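Local atomic coordinates of reticulocyte binding protein (Streptococcus agalactiae COH1, PDB entry 3FAW), a protein that is a cell-wall-anchored group B streptococcal pullulanase, probably hydrolysing the alpha-1,6 branch linkages of pullulan and related alpha-glucans. Residues A[472-475]-A[480-483]; A[441-446]-A[475-480]; A[218-223]-A[435-440]; A[293-298]-A[373-378]. All coordinates share one frame; numbering follows the deposited sequence.

Interaction 1 (A[472-475]-A[480-483]); sequences KEAK and NMIM
The backbone carbonyl of Met481 is reached from segment 472-475 of helix 464-477 through a single water, which donates to Met481 O at 3.1 Å and accepts a weak bond from Lys475 NZ. The lysine chain runs alongside the Met481 backbone, with CE 3.8 Å from Met481 O. The stronger partner of the ammonium is the hydroxyl of Tyr471, one turn earlier on the helix, so the water bridge is a secondary tie.

The rest is apolar and centred on Ala474. Its methyl carbon points toward segment 480-483 and is met by two methionines. Met481 turns at both chi2 and chi3, which curls the chain round the alanine: CG and CE each lie 3.8 Å from Ala474 CB, and SD is almost as near. Met483 behaves differently, for its chain is extended beyond CG and only the terminal CE, 3.6 Å from Ala474 CB, does the touching. Helix 464-477 thereby packs against the loop residue Met481 and the start of strand 482-485, within a beta-alpha-beta unit that begins with strand 453-456, whose Phe454 also packs on both methionines.

No direct hydrogen bond crosses between the segments: two differently shaped thioether chains converge on one small methyl, so the contact rests on van der Waals packing, and the polar link stays at the margin, mediated by water.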
loop_
_atom_site.group_PDB
_atom_site.type_symbol
_atom_site.label_atom_id
_atom_site.label_comp_id
_atom_site.label_asym_id
_atom_site.label_seq_id
_atom_site.Cartn_x
_atom_site.Cartn_y
_atom_site.Cartn_z
ATOM N N LYS A 472 -8.867 8.169 12.255
ATOM C CA LYS A 472 -9.444 8.576 13.537
ATOM C C LYS A 472 -9.446 7.413 14.527
ATOM O O LYS A 472 -8.980 7.551 15.660
ATOM C CB LYS A 472 -10.868 9.110 13.332
ATOM C CG LYS A 472 -11.519 9.706 14.580
ATOM C CD LYS A 472 -12.908 10.250 14.273
ATOM C CE LYS A 472 -13.555 10.871 15.504
ATOM N NZ LYS A 472 -14.943 11.343 15.238
ATOM N N GLU A 473 -9.951 6.270 14.073
ATOM C CA GLU A 473 -10.057 5.063 14.894
ATOM C C GLU A 473 -8.696 4.499 15.286
ATOM O O GLU A 473 -8.496 4.103 16.436
ATOM C CB GLU A 473 -10.860 3.987 14.155
ATOM C CG GLU A 473 -12.345 4.317 13.966
ATOM C CD GLU A 473 -13.162 4.250 15.257
ATOM O OE1 GLU A 473 -12.721 3.607 16.233
ATOM O OE2 GLU A 473 -14.264 4.838 15.286
ATOM N N ALA A 474 -7.776 4.449 14.321
ATOM C CA ALA A 474 -6.419 3.959 14.563
ATOM C C ALA A 474 -5.676 4.880 15.536
ATOM O O ALA A 474 -5.016 4.410 16.469
ATOM C CB ALA A 474 -5.654 3.843 13.244
ATOM N N LYS A 475 -5.800 6.190 15.321
ATOM C CA LYS A 475 -5.146 7.169 16.184
ATOM C C LYS A 475 -5.712 7.134 17.607
ATOM O O LYS A 475 -4.973 7.359 18.564
ATOM C CB LYS A 475 -5.219 8.581 15.589
ATOM C CG LYS A 475 -4.722 9.679 16.538
ATOM C CD LYS A 475 -4.090 10.852 15.810
ATOM C CE LYS A 475 -2.643 10.552 15.431
ATOM N NZ LYS A 475 -1.893 11.788 15.070
ATOM N N ASN A 480 0.365 7.602 18.561
ATOM C CA ASN A 480 1.517 7.822 17.679
ATOM C C ASN A 480 1.321 7.299 16.246
ATOM O O ASN A 480 2.257 7.315 15.440
ATOM C CB ASN A 480 2.773 7.190 18.292
ATOM C CG ASN A 480 3.242 7.904 19.556
ATOM O OD1 ASN A 480 3.780 7.278 20.470
ATOM N ND2 ASN A 480 3.047 9.215 19.608
ATOM N N MET A 481 0.109 6.853 15.930
ATOM C CA MET A 481 -0.225 6.312 14.606
ATOM C C MET A 481 0.183 7.256 13.475
ATOM O O MET A 481 -0.040 8.470 13.547
ATOM C CB MET A 481 -1.734 6.042 14.541
ATOM C CG MET A 481 -2.295 5.643 13.178
ATOM S SD MET A 481 -1.730 4.038 12.594
ATOM C CE MET A 481 -2.012 3.000 14.029
ATOM N N ILE A 482 0.792 6.698 12.432
ATOM C CA ILE A 482 1.005 7.447 11.193
ATOM C C ILE A 482 0.463 6.667 10.007
ATOM O O ILE A 482 0.490 5.440 9.993
ATOM C CB ILE A 482 2.489 7.838 10.972
ATOM C CG1 ILE A 482 3.388 6.609 10.815
ATOM C CG2 ILE A 482 2.977 8.715 12.125
ATOM C CD1 ILE A 482 4.806 6.964 10.361
ATOM N N MET A 483 -0.043 7.383 9.013
ATOM C CA MET A 483 -0.536 6.735 7.797
ATOM C C MET A 483 -0.020 7.445 6.559
ATOM O O MET A 483 0.137 8.670 6.548
ATOM C CB MET A 483 -2.069 6.696 7.786
ATOM C CG MET A 483 -2.667 5.651 8.717
ATOM S SD MET A 483 -4.471 5.684 8.759
ATOM C CE MET A 483 -4.805 4.219 9.740
HETATM O O HOH W 1 -0.243 11.224 12.144
#

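Interaction 2 (A[441-446]-A[475-480]); sequences SIKYLT and KAINPN
This is van der Waals packing, largely through aliphatic carbons, between two neighbouring helices on the outside of the catalytic barrel, where the end of helix 464-477 and the turn after it lie against helix 432-449. Ile477 does most of the touching and divides its work between two branches. CG2 meets Thr446 CG2 at 4.0 Å, while CD1 reaches over the backbone of Lys443, 3.8 Å from Lys443 O and close to its CA. The Thr446 methyl also touches Asn478 CB at 4.1 Å, the two side chains lying at about a right angle.

The Thr446 hydroxyl is turned back to its own helix backbone: with OG1 beside the backbone N (chi1 -55°), it donates to Ile442 O at 2.6 Å. The same carbonyl accepts the helical bond from Thr446 N on the opposite face of its plane, and CG2 faces the other helix.

At Asn478 the chain leaves helical geometry. Its OD1 accepts from Asn480 N at 3.1 Å, with the donor above the carbonyl plane, forming an Asx turn in the link to strand 482-485. Consecutive helices side by side around a parallel barrel, each followed by a turn into its strand, are typical of the TIM-barrel fold.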
loop_
_atom_site.group_PDB
_atom_site.type_symbol
_atom_site.label_atom_id
_atom_site.label_comp_id
_atom_site.label_asym_id
_atom_site.label_seq_id
_atom_site.Cartn_x
_atom_site.Cartn_y
_atom_site.Cartn_z
ATOM N N SER A 441 -10.799 -3.800 10.064
ATOM C CA SER A 441 -9.507 -4.463 9.858
ATOM C C SER A 441 -8.345 -3.578 10.316
ATOM O O SER A 441 -7.397 -4.064 10.929
ATOM C CB SER A 441 -9.321 -4.895 8.399
ATOM O OG SER A 441 -9.710 -3.876 7.500
ATOM N N ILE A 442 -8.431 -2.279 10.038
ATOM C CA ILE A 442 -7.427 -1.331 10.521
ATOM C C ILE A 442 -7.397 -1.307 12.056
ATOM O O ILE A 442 -6.325 -1.284 12.657
ATOM C CB ILE A 442 -7.663 0.095 9.960
ATOM C CG1 ILE A 442 -7.345 0.146 8.458
ATOM C CG2 ILE A 442 -6.816 1.122 10.715
ATOM C CD1 ILE A 442 -5.856 0.130 8.115
ATOM N N LYS A 443 -8.569 -1.331 12.686
ATOM C CA LYS A 443 -8.658 -1.366 14.152
ATOM C C LYS A 443 -8.132 -2.679 14.733
ATOM O O LYS A 443 -7.457 -2.684 15.766
ATOM C CB LYS A 443 -10.105 -1.169 14.613
ATOM C CG LYS A 443 -10.633 0.251 14.474
ATOM C CD LYS A 443 -12.144 0.292 14.656
ATOM C CE LYS A 443 -12.556 0.044 16.101
ATOM N NZ LYS A 443 -14.009 -0.244 16.210
ATOM N N TYR A 444 -8.460 -3.787 14.076
ATOM C CA TYR A 444 -7.993 -5.105 14.507
ATOM C C TYR A 444 -6.472 -5.215 14.392
ATOM O O TYR A 444 -5.798 -5.574 15.360
ATOM C CB TYR A 444 -8.682 -6.219 13.706
ATOM C CG TYR A 444 -8.034 -7.582 13.866
ATOM C CD1 TYR A 444 -8.213 -8.336 15.023
ATOM C CD2 TYR A 444 -7.234 -8.109 12.860
ATOM C CE1 TYR A 444 -7.611 -9.591 15.165
ATOM C CE2 TYR A 444 -6.633 -9.354 12.991
ATOM C CZ TYR A 444 -6.817 -10.090 14.141
ATOM O OH TYR A 444 -6.210 -11.329 14.256
ATOM N N LEU A 445 -5.935 -4.890 13.219
ATOM C CA LEU A 445 -4.487 -4.922 13.013
ATOM C C LEU A 445 -3.751 -4.005 13.992
ATOM O O LEU A 445 -2.719 -4.392 14.544
ATOM C CB LEU A 445 -4.129 -4.568 11.566
ATOM C CG LEU A 445 -4.614 -5.586 10.522
ATOM C CD1 LEU A 445 -4.468 -5.042 9.093
ATOM C CD2 LEU A 445 -3.890 -6.921 10.683
ATOM N N THR A 446 -4.289 -2.807 14.225
ATOM C CA THR A 446 -3.662 -1.863 15.153
ATOM C C THR A 446 -3.627 -2.406 16.580
ATOM O O THR A 446 -2.566 -2.486 17.188
ATOM C CB THR A 446 -4.385 -0.493 15.180
ATOM O OG1 THR A 446 -4.454 0.048 13.859
ATOM C CG2 THR A 446 -3.640 0.485 16.073
ATOM N N LYS A 475 -5.800 6.190 15.321
ATOM C CA LYS A 475 -5.146 7.169 16.184
ATOM C C LYS A 475 -5.712 7.134 17.607
ATOM O O LYS A 475 -4.973 7.359 18.564
ATOM C CB LYS A 475 -5.219 8.581 15.589
ATOM C CG LYS A 475 -4.722 9.679 16.538
ATOM C CD LYS A 475 -4.090 10.852 15.810
ATOM C CE LYS A 475 -2.643 10.552 15.431
ATOM N NZ LYS A 475 -1.893 11.788 15.070
ATOM N N ALA A 476 -7.006 6.832 17.745
ATOM C CA ALA A 476 -7.632 6.703 19.064
ATOM C C ALA A 476 -7.052 5.532 19.858
ATOM O O ALA A 476 -6.891 5.627 21.068
ATOM C CB ALA A 476 -9.147 6.561 18.936
ATOM N N ILE A 477 -6.731 4.436 19.174
ATOM C CA ILE A 477 -6.082 3.284 19.815
ATOM C C ILE A 477 -4.609 3.584 20.100
ATOM O O ILE A 477 -4.133 3.370 21.219
ATOM C CB ILE A 477 -6.166 2.014 18.937
ATOM C CG1 ILE A 477 -7.624 1.612 18.699
ATOM C CG2 ILE A 477 -5.412 0.855 19.593
ATOM C CD1 ILE A 477 -7.802 0.586 17.590
ATOM N N ASN A 478 -3.910 4.079 19.077
ATOM C CA ASN A 478 -2.472 4.374 19.121
ATOM C C ASN A 478 -2.220 5.852 18.785
ATOM O O ASN A 478 -2.175 6.217 17.607
ATOM C CB ASN A 478 -1.738 3.471 18.119
ATOM C CG ASN A 478 -0.241 3.746 18.042
ATOM O OD1 ASN A 478 0.312 4.528 18.819
ATOM N ND2 ASN A 478 0.422 3.103 17.086
ATOM N N PRO A 479 -2.034 6.703 19.815
ATOM C CA PRO A 479 -1.777 8.138 19.641
ATOM C C PRO A 479 -0.616 8.499 18.702
ATOM O O PRO A 479 -0.616 9.592 18.136
ATOM C CB PRO A 479 -1.444 8.608 21.066
ATOM C CG PRO A 479 -2.125 7.654 21.947
ATOM C CD PRO A 479 -2.066 6.332 21.243
ATOM N N ASN A 480 0.365 7.602 18.561
ATOM C CA ASN A 480 1.517 7.822 17.679
ATOM C C ASN A 480 1.321 7.299 16.246
ATOM O O ASN A 480 2.257 7.315 15.440
ATOM C CB ASN A 480 2.773 7.190 18.292
ATOM C CG ASN A 480 3.242 7.904 19.556
ATOM O OD1 ASN A 480 3.780 7.278 20.470
ATOM N ND2 ASN A 480 3.047 9.215 19.608
#

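Interaction 3 (A[218-223]-A[435-440]); sequences DPYAKS and RRVLVD
Hydrogen bonding and charge pairing meet on one oxygen. Tyr220 OH donates to Asp440 OD2 at 2.6 Å, on the anti lone pair of that oxygen; the carboxylate oxygen sits at the ring's edge, in its plane, although ring and carboxylate planes are 56° apart. Arg436, one turn earlier on the helix, takes the syn lone pair of the same oxygen through NE at 2.9 Å, a salt bridge supplemented by a weak bond from NH2. With OD2 gripped from both sides, the Asp440 carboxylate would probably stay ionised. The tyrosine hydroxyl also lies over one face of the Arg436 guanidinium, whose NH1 is bonded to the carbonyls of Tyr131 and Gly133.

The apolar part is Tyr220 CE1 against Val437 CG2, 4.2 Å apart, the two side chains crossing at a slant.

Within the loop, polar bonds fix the tyrosine's backbone. Asp218 OD1 accepts from Tyr220 N at 3.1 Å, an Asx turn inside a type I beta turn, and Lys222 NZ donates to Tyr220 O at 2.6 Å.

The loop follows strand 212-216 of the region assigned to carbohydrate-binding module 48, so Tyr220 ties that module to helix 432-449 of the barrel, which packs on helix 464-477 through Leu438 and Val439.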
loop_
_atom_site.group_PDB
_atom_site.type_symbol
_atom_site.label_atom_id
_atom_site.label_comp_id
_atom_site.label_asym_id
_atom_site.label_seq_id
_atom_site.Cartn_x
_atom_site.Cartn_y
_atom_site.Cartn_z
ATOM N N ASP A 218 -15.594 -16.263 4.938
ATOM C CA ASP A 218 -15.897 -15.266 5.963
ATOM C C ASP A 218 -14.945 -14.069 5.818
ATOM O O ASP A 218 -13.735 -14.216 6.005
ATOM C CB ASP A 218 -15.759 -15.901 7.353
ATOM C CG ASP A 218 -16.252 -15.003 8.474
ATOM O OD1 ASP A 218 -16.640 -13.842 8.216
ATOM O OD2 ASP A 218 -16.250 -15.466 9.635
ATOM N N PRO A 219 -15.481 -12.883 5.461
ATOM C CA PRO A 219 -14.596 -11.723 5.319
ATOM C C PRO A 219 -13.908 -11.282 6.617
ATOM O O PRO A 219 -12.862 -10.653 6.553
ATOM C CB PRO A 219 -15.518 -10.617 4.773
ATOM C CG PRO A 219 -16.890 -11.074 5.000
ATOM C CD PRO A 219 -16.885 -12.562 5.147
ATOM N N TYR A 220 -14.491 -11.626 7.767
ATOM C CA TYR A 220 -13.927 -11.305 9.080
ATOM C C TYR A 220 -13.106 -12.450 9.680
ATOM O O TYR A 220 -12.821 -12.447 10.875
ATOM C CB TYR A 220 -15.051 -10.897 10.046
ATOM C CG TYR A 220 -15.486 -9.468 9.864
ATOM C CD1 TYR A 220 -16.201 -9.086 8.733
ATOM C CD2 TYR A 220 -15.168 -8.491 10.804
ATOM C CE1 TYR A 220 -16.595 -7.778 8.544
ATOM C CE2 TYR A 220 -15.561 -7.172 10.623
ATOM C CZ TYR A 220 -16.276 -6.825 9.487
ATOM O OH TYR A 220 -16.683 -5.534 9.279
ATOM N N ALA A 221 -12.723 -13.415 8.847
ATOM C CA ALA A 221 -11.862 -14.526 9.261
ATOM C C ALA A 221 -10.503 -14.034 9.777
ATOM O O ALA A 221 -9.830 -13.241 9.113
ATOM C CB ALA A 221 -11.660 -15.502 8.091
ATOM N N LYS A 222 -10.113 -14.514 10.958
ATOM C CA LYS A 222 -8.868 -14.098 11.609
ATOM C C LYS A 222 -7.678 -14.982 11.235
ATOM O O LYS A 222 -6.530 -14.617 11.482
ATOM C CB LYS A 222 -9.045 -14.079 13.133
ATOM C CG LYS A 222 -10.194 -13.191 13.635
ATOM C CD LYS A 222 -10.042 -11.731 13.201
ATOM C CE LYS A 222 -11.184 -10.870 13.712
ATOM N NZ LYS A 222 -12.497 -11.270 13.127
ATOM N N SER A 223 -7.956 -16.154 10.669
ATOM C CA SER A 223 -6.919 -16.989 10.056
ATOM C C SER A 223 -7.547 -17.940 9.035
ATOM O O SER A 223 -8.768 -17.935 8.838
ATOM C CB SER A 223 -6.120 -17.769 11.112
ATOM O OG SER A 223 -4.905 -18.279 10.564
ATOM N N ARG A 435 -17.263 -0.052 4.191
ATOM C CA ARG A 435 -16.484 0.840 5.045
ATOM C C ARG A 435 -16.100 0.143 6.354
ATOM O O ARG A 435 -14.976 0.295 6.826
ATOM C CB ARG A 435 -17.247 2.134 5.333
ATOM C CG ARG A 435 -16.418 3.172 6.080
ATOM C CD ARG A 435 -17.167 4.484 6.205
ATOM N NE ARG A 435 -17.229 5.208 4.937
ATOM C CZ ARG A 435 -17.838 6.379 4.770
ATOM N NH1 ARG A 435 -18.454 6.978 5.786
ATOM N NH2 ARG A 435 -17.835 6.956 3.576
ATOM N N ARG A 436 -17.025 -0.626 6.926
ATOM C CA ARG A 436 -16.732 -1.419 8.129
ATOM C C ARG A 436 -15.560 -2.384 7.935
ATOM O O ARG A 436 -14.700 -2.506 8.814
ATOM C CB ARG A 436 -17.961 -2.212 8.588
ATOM C CG ARG A 436 -18.911 -1.442 9.497
ATOM C CD ARG A 436 -19.760 -2.394 10.329
ATOM N NE ARG A 436 -18.945 -3.161 11.274
ATOM C CZ ARG A 436 -19.397 -4.153 12.040
ATOM N NH1 ARG A 436 -20.669 -4.524 11.994
ATOM N NH2 ARG A 436 -18.567 -4.775 12.869
ATOM N N VAL A 437 -15.523 -3.064 6.790
ATOM C CA VAL A 437 -14.446 -4.012 6.494
ATOM C C VAL A 437 -13.073 -3.335 6.561
ATOM O O VAL A 437 -12.147 -3.860 7.178
ATOM C CB VAL A 437 -14.619 -4.667 5.103
ATOM C CG1 VAL A 437 -13.354 -5.423 4.707
ATOM C CG2 VAL A 437 -15.833 -5.590 5.092
ATOM N N LEU A 438 -12.961 -2.169 5.931
ATOM C CA LEU A 438 -11.724 -1.387 5.938
ATOM C C LEU A 438 -11.367 -0.911 7.347
ATOM O O LEU A 438 -10.262 -1.161 7.833
ATOM C CB LEU A 438 -11.849 -0.186 4.988
ATOM C CG LEU A 438 -10.625 0.721 4.805
ATOM C CD1 LEU A 438 -10.683 1.449 3.464
ATOM C CD2 LEU A 438 -10.491 1.733 5.950
ATOM N N VAL A 439 -12.314 -0.239 7.994
ATOM C CA VAL A 439 -12.092 0.361 9.313
ATOM C C VAL A 439 -11.905 -0.690 10.418
ATOM O O VAL A 439 -11.019 -0.545 11.265
ATOM C CB VAL A 439 -13.232 1.352 9.678
ATOM C CG1 VAL A 439 -13.066 1.893 11.088
ATOM C CG2 VAL A 439 -13.270 2.501 8.678
ATOM N N ASP A 440 -12.721 -1.744 10.407
ATOM C CA ASP A 440 -12.596 -2.817 11.404
ATOM C C ASP A 440 -11.270 -3.569 11.290
ATOM O O ASP A 440 -10.693 -3.950 12.307
ATOM C CB ASP A 440 -13.745 -3.830 11.304
ATOM C CG ASP A 440 -15.104 -3.226 11.616
ATOM O OD1 ASP A 440 -15.189 -2.203 12.334
ATOM O OD2 ASP A 440 -16.100 -3.793 11.126
#

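Interaction 4 (A[293-298]-A[373-378]); sequences GTFAAF and KQLIHD
Two phenylalanine rings, Phe295 and Phe298, flank one leucine, and neither presents a clean face or edge to it: each of the Leu375 methyls approaches its ring obliquely. Leu375 CD2 comes to 3.7 Å from Phe295 CD1, while Leu375 CD1 lies 3.9 Å from Phe298 CD2. The leucine is therefore forked, one branch for each ring. Leu375 and Phe295 side chains meet at about a right angle, whereas Phe298 is met on a slant.

The leucine reaches this position with CG anti to the backbone N (chi1 172°), pointing its branches from helix 367-381 into the notch between the two rings. Its CD1 also lies 3.7 Å from Phe295 O, so the leucine packs on backbone as well as rings. Different first torsions contribute to the spread of the two phenylalanines, with Phe295 CG beside its backbone N (chi1 -63°) and Phe298 CG beside its carbonyl carbon.

The short helix carrying both rings is started by Thr294 at the N-cap, whose OG1 accepts from Ala297 N at 3.2 Å.

Beyond the leucine, Phe298 leans inward on Ile313 and Leu315 of barrel strand 312-315 and meets the ring of Phe278, while Phe295 also touches Glu371 and Leu372. Helix 295-298 is thus wedged between that strand and helix 367-381, which also packs on Phe449 of helix 432-449 through Lys373 and Ile376.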
loop_
_atom_site.group_PDB
_atom_site.type_symbol
_atom_site.label_atom_id
_atom_site.label_comp_id
_atom_site.label_asym_id
_atom_site.label_seq_id
_atom_site.Cartn_x
_atom_site.Cartn_y
_atom_site.Cartn_z
ATOM N N GLY A 293 12.605 -16.533 4.119
ATOM C CA GLY A 293 11.422 -15.819 3.647
ATOM C C GLY A 293 10.229 -15.838 4.587
ATOM O O GLY A 293 9.095 -15.676 4.143
ATOM N N THR A 294 10.486 -16.024 5.880
ATOM C CA THR A 294 9.436 -16.062 6.897
ATOM C C THR A 294 9.582 -14.896 7.873
ATOM O O THR A 294 10.623 -14.233 7.904
ATOM C CB THR A 294 9.477 -17.385 7.703
ATOM O OG1 THR A 294 10.715 -17.481 8.421
ATOM C CG2 THR A 294 9.323 -18.605 6.782
ATOM N N PHE A 295 8.531 -14.652 8.661
ATOM C CA PHE A 295 8.566 -13.663 9.746
ATOM C C PHE A 295 9.710 -13.948 10.718
ATOM O O PHE A 295 10.390 -13.025 11.173
ATOM C CB PHE A 295 7.247 -13.656 10.544
ATOM C CG PHE A 295 6.032 -13.247 9.743
ATOM C CD1 PHE A 295 6.023 -12.066 9.011
ATOM C CD2 PHE A 295 4.884 -14.032 9.749
ATOM C CE1 PHE A 295 4.903 -11.689 8.278
ATOM C CE2 PHE A 295 3.762 -13.657 9.025
ATOM C CZ PHE A 295 3.772 -12.480 8.290
ATOM N N ALA A 296 9.901 -15.228 11.034
ATOM C CA ALA A 296 10.922 -15.676 11.985
ATOM C C ALA A 296 12.353 -15.440 11.485
ATOM O O ALA A 296 13.248 -15.153 12.284
ATOM C CB ALA A 296 10.715 -17.153 12.316
ATOM N N ALA A 297 12.567 -15.570 10.175
ATOM C CA ALA A 297 13.874 -15.277 9.570
ATOM C C ALA A 297 14.135 -13.766 9.525
ATOM O O ALA A 297 15.247 -13.309 9.818
ATOM C CB ALA A 297 13.959 -15.876 8.163
ATOM N N PHE A 298 13.107 -13.001 9.156
ATOM C CA PHE A 298 13.196 -11.534 9.101
ATOM C C PHE A 298 13.775 -10.958 10.397
ATOM O O PHE A 298 14.611 -10.055 10.357
ATOM C CB PHE A 298 11.811 -10.925 8.828
ATOM C CG PHE A 298 11.848 -9.518 8.272
ATOM C CD1 PHE A 298 11.467 -9.273 6.956
ATOM C CD2 PHE A 298 12.238 -8.440 9.065
ATOM C CE1 PHE A 298 11.480 -7.981 6.436
ATOM C CE2 PHE A 298 12.258 -7.143 8.550
ATOM C CZ PHE A 298 11.875 -6.915 7.230
ATOM N N LYS A 373 3.319 -11.352 15.428
ATOM C CA LYS A 373 3.420 -10.668 16.715
ATOM C C LYS A 373 4.847 -10.693 17.268
ATOM O O LYS A 373 5.317 -9.701 17.823
ATOM C CB LYS A 373 2.464 -11.290 17.739
ATOM C CG LYS A 373 0.999 -10.886 17.592
ATOM C CD LYS A 373 0.187 -11.518 18.707
ATOM C CE LYS A 373 -1.283 -11.187 18.639
ATOM N NZ LYS A 373 -1.932 -11.424 19.968
ATOM N N GLN A 374 5.527 -11.826 17.117
ATOM C CA GLN A 374 6.892 -11.989 17.622
ATOM C C GLN A 374 7.876 -11.115 16.848
ATOM O O GLN A 374 8.715 -10.440 17.447
ATOM C CB GLN A 374 7.324 -13.460 17.559
ATOM C CG GLN A 374 8.691 -13.754 18.196
ATOM C CD GLN A 374 8.711 -13.525 19.699
ATOM O OE1 GLN A 374 9.506 -12.733 20.210
ATOM N NE2 GLN A 374 7.834 -14.216 20.412
ATOM N N LEU A 375 7.771 -11.131 15.522
ATOM C CA LEU A 375 8.559 -10.240 14.673
ATOM C C LEU A 375 8.348 -8.770 15.066
ATOM O O LEU A 375 9.307 -8.011 15.156
ATOM C CB LEU A 375 8.191 -10.439 13.195
ATOM C CG LEU A 375 8.784 -9.438 12.195
ATOM C CD1 LEU A 375 10.307 -9.471 12.243
ATOM C CD2 LEU A 375 8.277 -9.711 10.784
ATOM N N ILE A 376 7.095 -8.385 15.301
ATOM C CA ILE A 376 6.753 -6.998 15.645
ATOM C C ILE A 376 7.290 -6.616 17.033
ATOM O O ILE A 376 7.780 -5.506 17.229
ATOM C CB ILE A 376 5.225 -6.755 15.547
ATOM C CG1 ILE A 376 4.792 -6.753 14.076
ATOM C CG2 ILE A 376 4.845 -5.432 16.190
ATOM C CD1 ILE A 376 3.283 -6.685 13.856
ATOM N N HIS A 377 7.219 -7.555 17.972
ATOM C CA HIS A 377 7.826 -7.399 19.299
ATOM C C HIS A 377 9.352 -7.266 19.189
ATOM O O HIS A 377 9.957 -6.470 19.900
ATOM C CB HIS A 377 7.450 -8.590 20.191
ATOM C CG HIS A 377 7.690 -8.366 21.656
ATOM N ND1 HIS A 377 7.016 -7.408 22.385
ATOM C CD2 HIS A 377 8.504 -9.001 22.534
ATOM C CE1 HIS A 377 7.420 -7.449 23.644
ATOM N NE2 HIS A 377 8.319 -8.412 23.761
ATOM N N ASP A 378 9.960 -8.040 18.290
ATOM C CA ASP A 378 11.407 -7.951 18.020
ATOM C C ASP A 378 11.794 -6.621 17.345
ATOM O O ASP A 378 12.870 -6.089 17.590
ATOM C CB ASP A 378 11.878 -9.132 17.155
ATOM C CG ASP A 378 11.676 -10.493 17.831
ATOM O OD1 ASP A 378 11.334 -10.539 19.033
ATOM O OD2 ASP A 378 11.850 -11.526 17.146
#

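In the fold
Interactions 1 and 2 form one continuous patch, since both use helix 464-477 and the methionine and alanine side chains of interaction 1 touch Ile442 and Thr446 of helix 432-449. Interaction 3 uses an earlier part of that same helix, with its centre about 14 Å from that of interaction 2, and Tyr444 touches Lys222 between them. Interaction 4 uses other helices of the same barrel and touches none of the other three contacts, its nearest atoms about 6 Å from interaction 2. Chemistry follows position: interactions 1 and 4 are buried and apolar at heart, interaction 2 is partly buried aliphatic packing, and interaction 3, at the junction with the carbohydrate-binding module, depends on a charged, hydrogen-bonded group.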